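PDB 5ERE: extracellular ligand-binding receptor from Desulfohalobium retbaense DSM 5692, which probably senses small metabolites outside the membrane, binding 2-oxo-4-methylpentanoate (ketoleucine) in a periplasmic-binding-protein module and cytosine in a tandem PAS-like sensor module. Local coordinates for residues Arg23-Ala28 against Val257-Leu262; Ser94-Arg99 against Asn136-Ser141; Gly358-Arg363 against Thr389-Ala394; Val475-Leu480 against Leu557-Gly562. One frame throughout, in Å; residues are numbered along the deposited sequence.

Contact 1. Residues Arg23-Ala28 against Val257-Leu262; sequences RAVELA and VEAYDL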
loop_
_atom_site.group_PDB
_atom_site.type_symbol
_atom_site.label_atom_id
_atom_site.label_comp_id
_atom_site.label_asym_id
_atom_site.label_seq_id
_atom_site.Cartn_x
_atom_site.Cartn_y
_atom_site.Cartn_z
ATOM N N ARG A 23 17.170 21.294 -12.995
ATOM C CA ARG A 23 16.575 21.359 -14.320
ATOM C C ARG A 23 15.058 21.473 -14.313
ATOM O O ARG A 23 14.470 22.315 -15.041
ATOM C CB ARG A 23 16.995 20.107 -15.087
ATOM C CG ARG A 23 18.427 20.167 -15.485
ATOM C CD ARG A 23 18.872 18.854 -16.142
ATOM N NE ARG A 23 20.216 18.974 -16.674
ATOM C CZ ARG A 23 20.898 17.959 -17.200
ATOM N NH1 ARG A 23 20.374 16.749 -17.239
ATOM N NH2 ARG A 23 22.107 18.156 -17.677
ATOM N N ALA A 24 14.397 20.642 -13.495
ATOM C CA ALA A 24 12.950 20.631 -13.527
ATOM C C ALA A 24 12.371 21.946 -12.959
ATOM O O ALA A 24 11.380 22.462 -13.463
ATOM C CB ALA A 24 12.434 19.474 -12.807
ATOM N N VAL A 25 13.035 22.490 -11.944
ATOM C CA VAL A 25 12.635 23.726 -11.300
ATOM C C VAL A 25 12.756 24.900 -12.246
ATOM O O VAL A 25 11.880 25.763 -12.276
ATOM C CB VAL A 25 13.471 23.973 -10.060
ATOM C CG1 VAL A 25 13.372 25.403 -9.591
ATOM C CG2 VAL A 25 12.998 23.043 -8.978
ATOM N N GLU A 26 13.840 24.930 -13.007
ATOM C CA GLU A 26 14.081 26.030 -13.910
ATOM C C GLU A 26 13.139 25.945 -15.080
ATOM O O GLU A 26 12.626 26.972 -15.507
ATOM C CB GLU A 26 15.520 26.077 -14.381
ATOM C CG GLU A 26 16.463 26.313 -13.202
ATOM C CD GLU A 26 17.609 27.226 -13.517
ATOM O OE1 GLU A 26 17.414 28.459 -13.410
ATOM O OE2 GLU A 26 18.697 26.703 -13.849
ATOM N N LEU A 27 12.869 24.738 -15.565
ATOM C CA LEU A 27 11.909 24.570 -16.657
ATOM C C LEU A 27 10.482 25.024 -16.248
ATOM O O LEU A 27 9.773 25.722 -16.996
ATOM C CB LEU A 27 11.922 23.116 -17.105
ATOM C CG LEU A 27 11.083 22.760 -18.323
ATOM C CD1 LEU A 27 11.652 23.421 -19.551
ATOM C CD2 LEU A 27 11.125 21.278 -18.490
ATOM N N ALA A 28 10.096 24.644 -15.034
ATOM C CA ALA A 28 8.806 24.949 -14.444
ATOM C C ALA A 28 8.593 26.461 -14.258
ATOM O O ALA A 28 7.490 26.986 -14.473
ATOM C CB ALA A 28 8.682 24.240 -13.121
ATOM N N VAL A 257 10.082 15.060 -11.741
ATOM C CA VAL A 257 8.619 15.097 -11.804
ATOM C C VAL A 257 8.064 15.736 -10.532
ATOM O O VAL A 257 7.191 16.622 -10.575
ATOM C CB VAL A 257 8.028 13.669 -11.981
ATOM C CG1 VAL A 257 6.486 13.654 -11.788
ATOM C CG2 VAL A 257 8.421 13.092 -13.317
ATOM N N GLU A 258 8.577 15.285 -9.401
ATOM C CA GLU A 258 8.198 15.821 -8.115
ATOM C C GLU A 258 8.509 17.309 -7.975
ATOM O O GLU A 258 7.733 18.070 -7.391
ATOM C CB GLU A 258 8.928 15.062 -6.977
ATOM C CG GLU A 258 8.564 15.562 -5.587
ATOM C CD GLU A 258 9.402 14.892 -4.464
ATOM O OE1 GLU A 258 10.659 14.853 -4.591
ATOM O OE2 GLU A 258 8.786 14.431 -3.470
ATOM N N ALA A 259 9.692 17.691 -8.423
ATOM C CA ALA A 259 10.142 19.046 -8.274
ATOM C C ALA A 259 9.307 19.962 -9.202
ATOM O O ALA A 259 8.976 21.074 -8.814
ATOM C CB ALA A 259 11.600 19.164 -8.574
ATOM N N TYR A 260 8.921 19.464 -10.375
ATOM C CA TYR A 260 8.051 20.203 -11.260
ATOM C C TYR A 260 6.684 20.470 -10.600
ATOM O O TYR A 260 6.158 21.588 -10.692
ATOM C CB TYR A 260 7.850 19.453 -12.607
ATOM C CG TYR A 260 6.891 20.142 -13.534
ATOM C CD1 TYR A 260 7.331 21.144 -14.388
ATOM C CD2 TYR A 260 5.533 19.802 -13.556
ATOM C CE1 TYR A 260 6.437 21.813 -15.256
ATOM C CE2 TYR A 260 4.636 20.463 -14.415
ATOM C CZ TYR A 260 5.099 21.455 -15.258
ATOM O OH TYR A 260 4.229 22.094 -16.122
ATOM N N ASP A 261 6.081 19.467 -9.960
ATOM C CA ASP A 261 4.792 19.709 -9.291
ATOM C C ASP A 261 4.907 20.645 -8.089
ATOM O O ASP A 261 3.969 21.421 -7.797
ATOM C CB ASP A 261 4.122 18.420 -8.836
ATOM C CG ASP A 261 3.452 17.668 -9.967
ATOM O OD1 ASP A 261 3.526 18.133 -11.127
ATOM O OD2 ASP A 261 2.855 16.601 -9.685
ATOM N N LEU A 262 6.027 20.605 -7.397
ATOM C CA LEU A 262 6.258 21.581 -6.350
ATOM C C LEU A 262 6.248 22.997 -6.903
ATOM O O LEU A 262 5.625 23.877 -6.316
ATOM C CB LEU A 262 7.584 21.348 -5.659
ATOM C CG LEU A 262 8.015 22.563 -4.821
ATOM C CD1 LEU A 262 7.007 22.771 -3.727
ATOM C CD2 LEU A 262 9.343 22.299 -4.241
#

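Contact 2. Residues Ser94-Arg99 against Asn136-Ser141; sequences SAALKR and NNLGSS. With COI (2-oxo-4-methylpentanoic acid), chain B; EDO (1,2-ethanediol), chain G.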
loop_
_atom_site.group_PDB
_atom_site.type_symbol
_atom_site.label_atom_id
_atom_site.label_comp_id
_atom_site.label_asym_id
_atom_site.label_seq_id
_atom_site.Cartn_x
_atom_site.Cartn_y
_atom_site.Cartn_z
ATOM N N SER A 94 12.322 13.029 -0.043
ATOM C CA SER A 94 12.457 12.905 1.410
ATOM C C SER A 94 11.542 11.844 2.019
ATOM O O SER A 94 10.707 12.178 2.861
ATOM C CB SER A 94 12.152 14.246 2.093
ATOM O OG SER A 94 13.103 15.258 1.808
ATOM N N ALA A 95 11.682 10.569 1.644
ATOM C CA ALA A 95 10.807 9.539 2.258
ATOM C C ALA A 95 10.979 9.312 3.793
ATOM O O ALA A 95 10.066 8.807 4.443
ATOM C CB ALA A 95 10.991 8.239 1.571
ATOM N N ALA A 96 12.135 9.622 4.370
ATOM C CA ALA A 96 12.340 9.340 5.814
ATOM C C ALA A 96 12.362 10.640 6.619
ATOM O O ALA A 96 13.156 10.818 7.524
ATOM C CB ALA A 96 13.640 8.516 6.063
ATOM N N LEU A 97 11.451 11.538 6.296
ATOM C CA LEU A 97 11.266 12.753 7.077
ATOM C C LEU A 97 10.801 12.441 8.508
ATOM O O LEU A 97 9.856 11.673 8.712
ATOM C CB LEU A 97 10.248 13.673 6.384
ATOM C CG LEU A 97 9.774 14.874 7.203
ATOM C CD1 LEU A 97 10.917 15.850 7.428
ATOM C CD2 LEU A 97 8.594 15.566 6.503
ATOM N N LYS A 98 11.451 13.063 9.492
ATOM C CA LYS A 98 11.024 12.953 10.883
ATOM C C LYS A 98 10.374 14.267 11.348
ATOM O O LYS A 98 11.035 15.301 11.411
ATOM C CB LYS A 98 12.221 12.575 11.775
ATOM N N ARG A 99 9.075 14.219 11.648
ATOM C CA ARG A 99 8.309 15.399 12.090
ATOM C C ARG A 99 8.220 15.539 13.609
ATOM O O ARG A 99 7.906 14.582 14.304
ATOM C CB ARG A 99 6.873 15.352 11.549
ATOM C CG ARG A 99 6.717 15.229 10.033
ATOM C CD ARG A 99 5.238 15.022 9.647
ATOM N NE ARG A 99 4.996 15.248 8.222
ATOM C CZ ARG A 99 5.064 16.446 7.654
ATOM N NH1 ARG A 99 5.365 17.506 8.407
ATOM N NH2 ARG A 99 4.845 16.587 6.339
ATOM N N ASN A 136 22.541 6.664 5.939
ATOM C CA ASN A 136 21.927 7.896 6.382
ATOM C C ASN A 136 20.535 7.554 6.867
ATOM O O ASN A 136 20.167 6.382 6.853
ATOM C CB ASN A 136 21.898 8.932 5.249
ATOM C CG ASN A 136 21.345 8.373 3.955
ATOM O OD1 ASN A 136 20.291 7.740 3.935
ATOM N ND2 ASN A 136 22.060 8.600 2.868
ATOM N N ASN A 137 19.740 8.549 7.271
ATOM C CA ASN A 137 18.466 8.224 7.894
ATOM C C ASN A 137 17.456 7.564 6.911
ATOM O O ASN A 137 16.511 6.917 7.348
ATOM C CB ASN A 137 17.850 9.470 8.564
ATOM C CG ASN A 137 17.395 10.546 7.547
ATOM O OD1 ASN A 137 17.932 10.648 6.457
ATOM N ND2 ASN A 137 16.434 11.367 7.937
ATOM N N LEU A 138 17.661 7.669 5.600
ATOM C CA LEU A 138 16.807 6.907 4.697
ATOM C C LEU A 138 17.151 5.417 4.788
ATOM O O LEU A 138 16.265 4.579 4.916
ATOM C CB LEU A 138 16.932 7.388 3.236
ATOM C CG LEU A 138 16.045 6.631 2.223
ATOM C CD1 LEU A 138 14.564 6.997 2.346
ATOM C CD2 LEU A 138 16.485 6.865 0.783
ATOM N N GLY A 139 18.431 5.089 4.676
ATOM C CA GLY A 139 18.867 3.706 4.802
ATOM C C GLY A 139 18.432 3.117 6.130
ATOM O O GLY A 139 17.826 2.048 6.199
ATOM N N SER A 140 18.707 3.839 7.201
ATOM C CA SER A 140 18.480 3.280 8.531
ATOM C C SER A 140 16.975 3.115 8.767
ATOM O O SER A 140 16.529 2.170 9.411
ATOM C CB SER A 140 19.124 4.167 9.597
ATOM O OG SER A 140 18.378 5.352 9.774
ATOM N N SER A 141 16.174 4.011 8.209
ATOM C CA SER A 141 14.734 3.887 8.374
ATOM C C SER A 141 14.192 2.644 7.664
ATOM O O SER A 141 13.360 1.924 8.211
ATOM C CB SER A 141 14.034 5.158 7.864
ATOM O OG SER A 141 12.666 5.099 8.167
HETATM C C1 COI B . 15.139 10.262 0.168
HETATM O O1 COI B . 15.781 10.685 1.165
HETATM O O2 COI B . 13.968 9.816 0.264
HETATM C C2 COI B . 15.780 10.359 -1.175
HETATM O O3 COI B . 15.208 9.930 -2.159
HETATM C C3 COI B . 17.127 11.041 -1.210
HETATM C C4 COI B . 17.734 10.911 -2.561
HETATM C C5 COI B . 18.711 12.055 -2.727
HETATM C C6 COI B . 18.396 9.540 -2.571
HETATM C C1 EDO G . 7.476 7.743 7.422
HETATM O O1 EDO G . 7.757 6.388 7.046
HETATM C C2 EDO G . 8.811 8.452 7.532
HETATM O O2 EDO G . 8.737 9.737 6.906
HETATM O O HOH W 1 13.920 9.852 9.805
#

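Contact 3. Residues Gly358-Arg363 against Thr389-Ala394; sequences GLRGDR and TIVNVA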
loop_
_atom_site.group_PDB
_atom_site.type_symbol
_atom_site.label_atom_id
_atom_site.label_comp_id
_atom_site.label_asym_id
_atom_site.label_seq_id
_atom_site.Cartn_x
_atom_site.Cartn_y
_atom_site.Cartn_z
ATOM N N GLY A 358 -27.044 -29.678 23.820
ATOM C CA GLY A 358 -28.248 -29.139 23.209
ATOM C C GLY A 358 -27.960 -27.732 22.726
ATOM O O GLY A 358 -26.822 -27.289 22.768
ATOM N N LEU A 359 -28.990 -27.034 22.281
ATOM C CA LEU A 359 -28.841 -25.726 21.642
ATOM C C LEU A 359 -29.243 -24.559 22.548
ATOM O O LEU A 359 -28.865 -23.415 22.286
ATOM C CB LEU A 359 -29.691 -25.650 20.376
ATOM C CG LEU A 359 -29.474 -26.674 19.254
ATOM C CD1 LEU A 359 -30.334 -26.294 18.044
ATOM C CD2 LEU A 359 -28.006 -26.786 18.852
ATOM N N ARG A 360 -30.038 -24.853 23.579
ATOM C CA ARG A 360 -30.472 -23.845 24.548
ATOM C C ARG A 360 -29.706 -23.976 25.865
ATOM O O ARG A 360 -29.166 -25.046 26.183
ATOM C CB ARG A 360 -31.975 -23.970 24.812
ATOM C CG ARG A 360 -32.862 -23.762 23.590
ATOM C CD ARG A 360 -34.330 -23.958 23.978
ATOM N NE ARG A 360 -35.190 -22.844 23.568
ATOM C CZ ARG A 360 -36.153 -22.902 22.639
ATOM N NH1 ARG A 360 -36.428 -24.027 21.972
ATOM N NH2 ARG A 360 -36.856 -21.808 22.372
ATOM N N GLY A 361 -29.648 -22.880 26.624
ATOM C CA GLY A 361 -29.107 -22.915 27.974
ATOM C C GLY A 361 -27.644 -22.561 28.158
ATOM O O GLY A 361 -26.916 -22.276 27.208
ATOM N N ASP A 362 -27.202 -22.601 29.412
ATOM C CA ASP A 362 -25.922 -22.031 29.787
ATOM C C ASP A 362 -24.730 -22.762 29.187
ATOM O O ASP A 362 -23.736 -22.126 28.837
ATOM C CB ASP A 362 -25.783 -22.006 31.327
ATOM C CG ASP A 362 -26.851 -21.153 31.997
ATOM O OD1 ASP A 362 -27.547 -20.393 31.290
ATOM O OD2 ASP A 362 -27.000 -21.235 33.233
ATOM N N ARG A 363 -24.797 -24.088 29.096
ATOM C CA ARG A 363 -23.723 -24.845 28.444
ATOM C C ARG A 363 -23.644 -24.516 26.931
ATOM O O ARG A 363 -22.556 -24.376 26.358
ATOM C CB ARG A 363 -23.922 -26.351 28.638
ATOM C CG ARG A 363 -23.997 -26.818 30.101
ATOM C CD ARG A 363 -23.727 -28.320 30.210
ATOM N NE ARG A 363 -24.664 -29.102 29.403
ATOM C CZ ARG A 363 -25.901 -29.428 29.784
ATOM N NH1 ARG A 363 -26.360 -29.046 30.976
ATOM N NH2 ARG A 363 -26.682 -30.135 28.973
ATOM N N THR A 389 -35.835 -21.995 13.910
ATOM C CA THR A 389 -35.978 -20.877 14.852
ATOM C C THR A 389 -34.676 -20.646 15.629
ATOM O O THR A 389 -34.098 -21.579 16.173
ATOM C CB THR A 389 -37.123 -21.120 15.851
ATOM O OG1 THR A 389 -38.333 -21.411 15.145
ATOM C CG2 THR A 389 -37.341 -19.871 16.736
ATOM N N ILE A 390 -34.206 -19.407 15.661
ATOM C CA ILE A 390 -33.054 -19.057 16.469
ATOM C C ILE A 390 -33.419 -19.207 17.939
ATOM O O ILE A 390 -34.391 -18.607 18.394
ATOM C CB ILE A 390 -32.573 -17.627 16.193
ATOM C CG1 ILE A 390 -32.151 -17.495 14.719
ATOM C CG2 ILE A 390 -31.408 -17.295 17.102
ATOM C CD1 ILE A 390 -31.720 -16.106 14.313
ATOM N N VAL A 391 -32.633 -20.009 18.664
ATOM C CA VAL A 391 -32.929 -20.353 20.049
ATOM C C VAL A 391 -31.830 -19.923 21.013
ATOM O O VAL A 391 -31.994 -20.052 22.208
ATOM C CB VAL A 391 -33.164 -21.880 20.217
ATOM C CG1 VAL A 391 -34.359 -22.329 19.379
ATOM C CG2 VAL A 391 -31.912 -22.690 19.861
ATOM N N ASN A 392 -30.711 -19.421 20.499
ATOM C CA ASN A 392 -29.664 -18.908 21.364
ATOM C C ASN A 392 -28.712 -18.039 20.533
ATOM O O ASN A 392 -28.666 -18.169 19.314
ATOM C CB ASN A 392 -28.939 -20.069 22.079
ATOM C CG ASN A 392 -28.222 -19.629 23.363
ATOM O OD1 ASN A 392 -28.258 -18.465 23.729
ATOM N ND2 ASN A 392 -27.580 -20.580 24.055
ATOM N N VAL A 393 -27.999 -17.124 21.188
ATOM C CA VAL A 393 -27.089 -16.203 20.512
ATOM C C VAL A 393 -26.013 -15.689 21.454
ATOM O O VAL A 393 -26.277 -15.463 22.625
ATOM C CB VAL A 393 -27.842 -14.985 19.928
ATOM C CG1 VAL A 393 -28.542 -14.174 21.038
ATOM C CG2 VAL A 393 -26.893 -14.080 19.117
ATOM N N ALA A 394 -24.811 -15.505 20.922
ATOM C CA ALA A 394 -23.777 -14.721 21.545
ATOM C C ALA A 394 -23.203 -13.758 20.518
ATOM O O ALA A 394 -23.016 -14.136 19.372
ATOM C CB ALA A 394 -22.666 -15.620 22.114
#

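Contact 4. Residues Val475-Leu480 against Leu557-Gly562; sequences VEIFVL and LALTYG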
loop_
_atom_site.group_PDB
_atom_site.type_symbol
_atom_site.label_atom_id
_atom_site.label_comp_id
_atom_site.label_asym_id
_atom_site.label_seq_id
_atom_site.Cartn_x
_atom_site.Cartn_y
_atom_site.Cartn_z
ATOM N N VAL A 475 -5.312 -0.225 -8.210
ATOM C CA VAL A 475 -6.116 -1.353 -8.655
ATOM C C VAL A 475 -7.384 -1.326 -7.837
ATOM O O VAL A 475 -7.415 -0.709 -6.791
ATOM C CB VAL A 475 -5.416 -2.758 -8.435
ATOM C CG1 VAL A 475 -4.019 -2.769 -8.981
ATOM C CG2 VAL A 475 -5.411 -3.137 -6.941
ATOM N N GLU A 476 -8.410 -2.039 -8.288
ATOM C CA GLU A 476 -9.551 -2.332 -7.432
ATOM C C GLU A 476 -9.866 -3.809 -7.435
ATOM O O GLU A 476 -9.637 -4.498 -8.430
ATOM C CB GLU A 476 -10.787 -1.537 -7.879
ATOM C CG GLU A 476 -10.508 -0.055 -8.060
ATOM C CD GLU A 476 -11.761 0.748 -8.406
ATOM O OE1 GLU A 476 -12.747 0.152 -8.894
ATOM O OE2 GLU A 476 -11.760 1.979 -8.174
ATOM N N ILE A 477 -10.375 -4.288 -6.305
ATOM C CA ILE A 477 -10.876 -5.654 -6.193
ATOM C C ILE A 477 -12.347 -5.604 -5.773
ATOM O O ILE A 477 -12.700 -4.902 -4.804
ATOM C CB ILE A 477 -10.051 -6.468 -5.182
ATOM C CG1 ILE A 477 -8.625 -6.633 -5.697
ATOM C CG2 ILE A 477 -10.709 -7.831 -4.862
ATOM C CD1 ILE A 477 -7.740 -7.453 -4.876
ATOM N N PHE A 478 -13.207 -6.347 -6.471
ATOM C CA PHE A 478 -14.596 -6.424 -6.063
ATOM C C PHE A 478 -15.023 -7.885 -5.980
ATOM O O PHE A 478 -14.297 -8.778 -6.402
ATOM C CB PHE A 478 -15.511 -5.591 -6.993
ATOM C CG PHE A 478 -15.474 -5.998 -8.446
ATOM C CD1 PHE A 478 -14.508 -5.492 -9.280
ATOM C CD2 PHE A 478 -16.427 -6.874 -8.961
ATOM C CE1 PHE A 478 -14.484 -5.851 -10.648
ATOM C CE2 PHE A 478 -16.412 -7.233 -10.330
ATOM C CZ PHE A 478 -15.444 -6.716 -11.157
ATOM N N VAL A 479 -16.172 -8.108 -5.344
ATOM C CA VAL A 479 -16.732 -9.425 -5.140
ATOM C C VAL A 479 -18.124 -9.519 -5.710
ATOM O O VAL A 479 -18.995 -8.715 -5.419
ATOM C CB VAL A 479 -16.774 -9.797 -3.659
ATOM C CG1 VAL A 479 -17.293 -11.217 -3.480
ATOM C CG2 VAL A 479 -15.394 -9.670 -3.081
ATOM N N LEU A 480 -18.312 -10.529 -6.545
ATOM C CA LEU A 480 -19.594 -10.774 -7.186
ATOM C C LEU A 480 -20.177 -12.085 -6.713
ATOM O O LEU A 480 -19.463 -13.089 -6.537
ATOM C CB LEU A 480 -19.441 -10.837 -8.711
ATOM C CG LEU A 480 -20.038 -9.760 -9.596
ATOM C CD1 LEU A 480 -19.595 -8.384 -9.124
ATOM C CD2 LEU A 480 -19.598 -10.014 -11.058
ATOM N N LEU A 557 -14.053 -13.115 -7.225
ATOM C CA LEU A 557 -13.129 -12.133 -6.710
ATOM C C LEU A 557 -12.381 -11.603 -7.895
ATOM O O LEU A 557 -11.631 -12.345 -8.547
ATOM C CB LEU A 557 -12.173 -12.767 -5.680
ATOM C CG LEU A 557 -11.194 -11.851 -4.946
ATOM C CD1 LEU A 557 -11.932 -11.013 -3.878
ATOM C CD2 LEU A 557 -10.083 -12.700 -4.305
ATOM N N ALA A 558 -12.608 -10.328 -8.206
ATOM C CA ALA A 558 -12.060 -9.726 -9.420
ATOM C C ALA A 558 -11.181 -8.553 -9.078
ATOM O O ALA A 558 -11.496 -7.743 -8.188
ATOM C CB ALA A 558 -13.155 -9.293 -10.330
ATOM N N LEU A 559 -10.096 -8.457 -9.824
ATOM C CA LEU A 559 -9.153 -7.355 -9.752
ATOM C C LEU A 559 -9.094 -6.656 -11.087
ATOM O O LEU A 559 -8.897 -7.314 -12.105
ATOM C CB LEU A 559 -7.760 -7.855 -9.369
ATOM C CG LEU A 559 -6.700 -6.763 -9.192
ATOM C CD1 LEU A 559 -5.627 -7.313 -8.241
ATOM C CD2 LEU A 559 -6.053 -6.300 -10.497
ATOM N N THR A 560 -9.240 -5.327 -11.069
ATOM C CA THR A 560 -9.089 -4.500 -12.246
ATOM C C THR A 560 -7.979 -3.460 -12.116
ATOM O O THR A 560 -7.664 -2.974 -11.034
ATOM C CB THR A 560 -10.400 -3.744 -12.587
ATOM O OG1 THR A 560 -10.813 -2.986 -11.447
ATOM C CG2 THR A 560 -11.506 -4.702 -12.959
ATOM N N TYR A 561 -7.388 -3.126 -13.254
ATOM C CA TYR A 561 -6.298 -2.171 -13.315
ATOM C C TYR A 561 -6.243 -1.606 -14.727
ATOM O O TYR A 561 -6.799 -2.209 -15.670
ATOM C CB TYR A 561 -4.957 -2.825 -12.906
ATOM C CG TYR A 561 -4.459 -3.921 -13.809
ATOM C CD1 TYR A 561 -4.959 -5.215 -13.714
ATOM C CD2 TYR A 561 -3.485 -3.670 -14.765
ATOM C CE1 TYR A 561 -4.499 -6.223 -14.557
ATOM C CE2 TYR A 561 -3.025 -4.677 -15.604
ATOM C CZ TYR A 561 -3.541 -5.943 -15.495
ATOM O OH TYR A 561 -3.081 -6.944 -16.347
ATOM N N GLY A 562 -5.575 -0.459 -14.863
ATOM C CA GLY A 562 -5.503 0.287 -16.117
ATOM C C GLY A 562 -5.194 -0.562 -17.336
ATOM O O GLY A 562 -4.082 -0.559 -17.865
HETATM O O HOH W 2 -13.320 -2.412 -10.609
#

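Contact 1. Residues Arg23-Ala28 against Val257-Leu262
Two helices that pack side by side in one lobe of the periplasmic-binding-protein fold meet here through Ala-24, Val-25 and Ala-28 of helix 15-32 on one side and Ala-259 with the ring of Tyr-260, on helix 254-271, on the other. The short segments run in roughly the same direction, crossing at -34° with their axes 8.1 Å apart at closest approach, a near spacing that the alanines permit. In the middle, CB of Ala-24 faces CB of Ala-259 at 4.3 Å. On one flank Val-25, its chi1 of 164° setting CG2 anti to the carbonyl carbon, brings that branch to 4.1 Å from the same Ala-259 CB. Tyr-260 fills the other flank. Its ring approaches Ala-28 obliquely and has the carbonyl O of Ala-24 near its plane, at the edge. Beyond this contact the hydroxyl of Tyr-260 is hydrogen-bonded to Glu-31, further along helix 15-32, and its ring meets that of Phe-240. A leucine in place of Tyr-260 would probably lose the aromatic surface beside Ala-28 and deprive Glu-31 of this hydroxyl partner. The nearest side-chain approach in the contact is CB of Ala-28 to CD1 of Tyr-260, at 3.6 Å.

Contact 2. Residues Ser94-Arg99 against Asn136-Ser141
Ala-96 comes nearest to Leu-138, with their CA atoms 5.2 Å apart, where a type I beta turn from Ser-94 to Leu-97 meets the first turn of helix 137-149. The methyl of Ala-96 does most of the touching: its CB lies 3.8 Å from CA of Leu-138 and equally near CB of Ser-141, so it rests on the helix backbone between these two residues, with O of Asn-137 3.5 Å from Ala-96 CB. The side chain of Leu-138 runs on past Ala-96 toward Ala-95 and the ligand. With CG anti to the backbone N (chi1 -180°), it sends CD1 to 3.9 Å from CB of Ala-95 and brings both methyls against the carboxylate of the bound 2-oxo-4-methylpentanoic acid. The backbone N of Ala-95 donates to O2 of that carboxylate at 2.8 Å (159° at the hydrogen); Ser-72 and Arg-210 also bind the ligand. The turn gives Ser-94 and Ala-95 to the pocket, the helix Leu-138. Asn-137 meets the turn through a water, which donates to O of Ala-96 and accepts a weak bond from ND2 of Asn-137, whose stronger partner is the carbonyl of Ser-72. The contact joins the two lobes across the ligand cleft, consistent with a closed periplasmic binding protein: the turn follows strand 88-92, helix 137-149 follows strand 129-134, and Val-112 of helix 112-123 touches both segments.

Contact 3. Residues Gly358-Arg363 against Thr389-Ala394
Val-391 wedges between two neighbouring residues of the 358-363 segment, and its two methyls have different surroundings. CG2 points into the buried side and meets CB of Leu-359 at 3.7 Å. CG1 faces the exposed side, where the guanidinium of Arg-360 lies across it with one flat face, the methyl 3.6 Å above that plane and off toward the rim. The arginine gets there by a bend at chi3 (128°), and the two side chains cross at about a right angle.

Asn-392 belongs to the packed part: its CB sits 3.4 Å from the carbonyl O of Leu-359, which itself accepts a hydrogen bond from Thr-383. CG of Asn-392 is anti to the backbone N (chi1 -158°), taking the amide toward the start of helix 362-374, where ND2 bonds to Ser-365. OD1 turns back to accept from N of Val-393 at 2.9 Å, the donor standing 39° out of the carbonyl plane. Replacing Asn-392 by alanine is likely to leave Ser-365 without its amide partner and to open a gap beside the helix start. Val-391 and Asn-392 both face Thr-383, forming a classic beta bulge where strand 390-394 pairs with 378-385 in the antiparallel sheet of this Cache-type sensor domain.

Contact 4. Residues Val475-Leu480 against Leu557-Gly562
The carbonyl O of Glu-476 takes the N-H of Thr-560 at 2.8 Å and is also approached by CA of Leu-559 in a CA-H...O contact of 3.2 Å. The return bond runs from N of Glu-476 to O of Thr-560, so these two residues form a hydrogen-bonded antiparallel pair. Phe-478 and Ala-558 repeat the pattern, and the bond from N of Ala-558 to O of Phe-478 is almost straight, at 177°. Between and beyond them, Ile-477 with Leu-559 and Val-479 with Leu-557 are non-hydrogen-bonded pairs.

On the face bearing Phe-478, the ring reaches across to the neighbouring strand, over its pair partner. Its CG sits between the backbone N and the carbonyl carbon (chi1 59°), which lays one ring face over CB of Ala-558 in a CH-pi contact, 3.8 Å from methyl to centroid. CG2 of Thr-560 meets the ring's edge instead, 3.9 Å from CE1 of Phe-478. Along the same face a water joins OE1 of Glu-476 to OG1 of Thr-560, giving the exposed carboxylate a tether to the neighbouring strand.

On the other face aliphatic side chains pack together. CD1 of Leu-557 reaches CG2 of Ile-477 at 3.5 Å and also touches CG2 of Val-479, while CG1 of Ile-477 packs on CB of Leu-559. This face is covered by helix 461-470, through Ile-466 and Val-470, and by the long helix 324-357, through Leu-329, Thr-332 and Leu-336; Met-518 of helix 515-520 lies against Phe-478 and Ala-558 on the opposite face. Strands 486-488 and 541-550 continue the antiparallel sheet to either side.

How the contacts relate
Along the chain, contact 2 is nested inside the loop closed by contact 1, and contacts 3 and 4 follow in series. The first two belong to the periplasmic-binding-protein region, with centres 22 Å apart; only contact 2 borders the 2-oxo-4-methylpentanoic acid. Contact 3 lies in the sensor region that binds cytosine, its centre about 67 Å from that of contact 1. Contact 4 joins two strands of a separate antiparallel sheet, about 40 Å from contact 3 between centres. Helix 324-357 runs from the end of the periplasmic-binding-protein region past the sheet of contact 4 to the 358-363 segment of contact 3, and could thereby couple the separate ligand-binding modules.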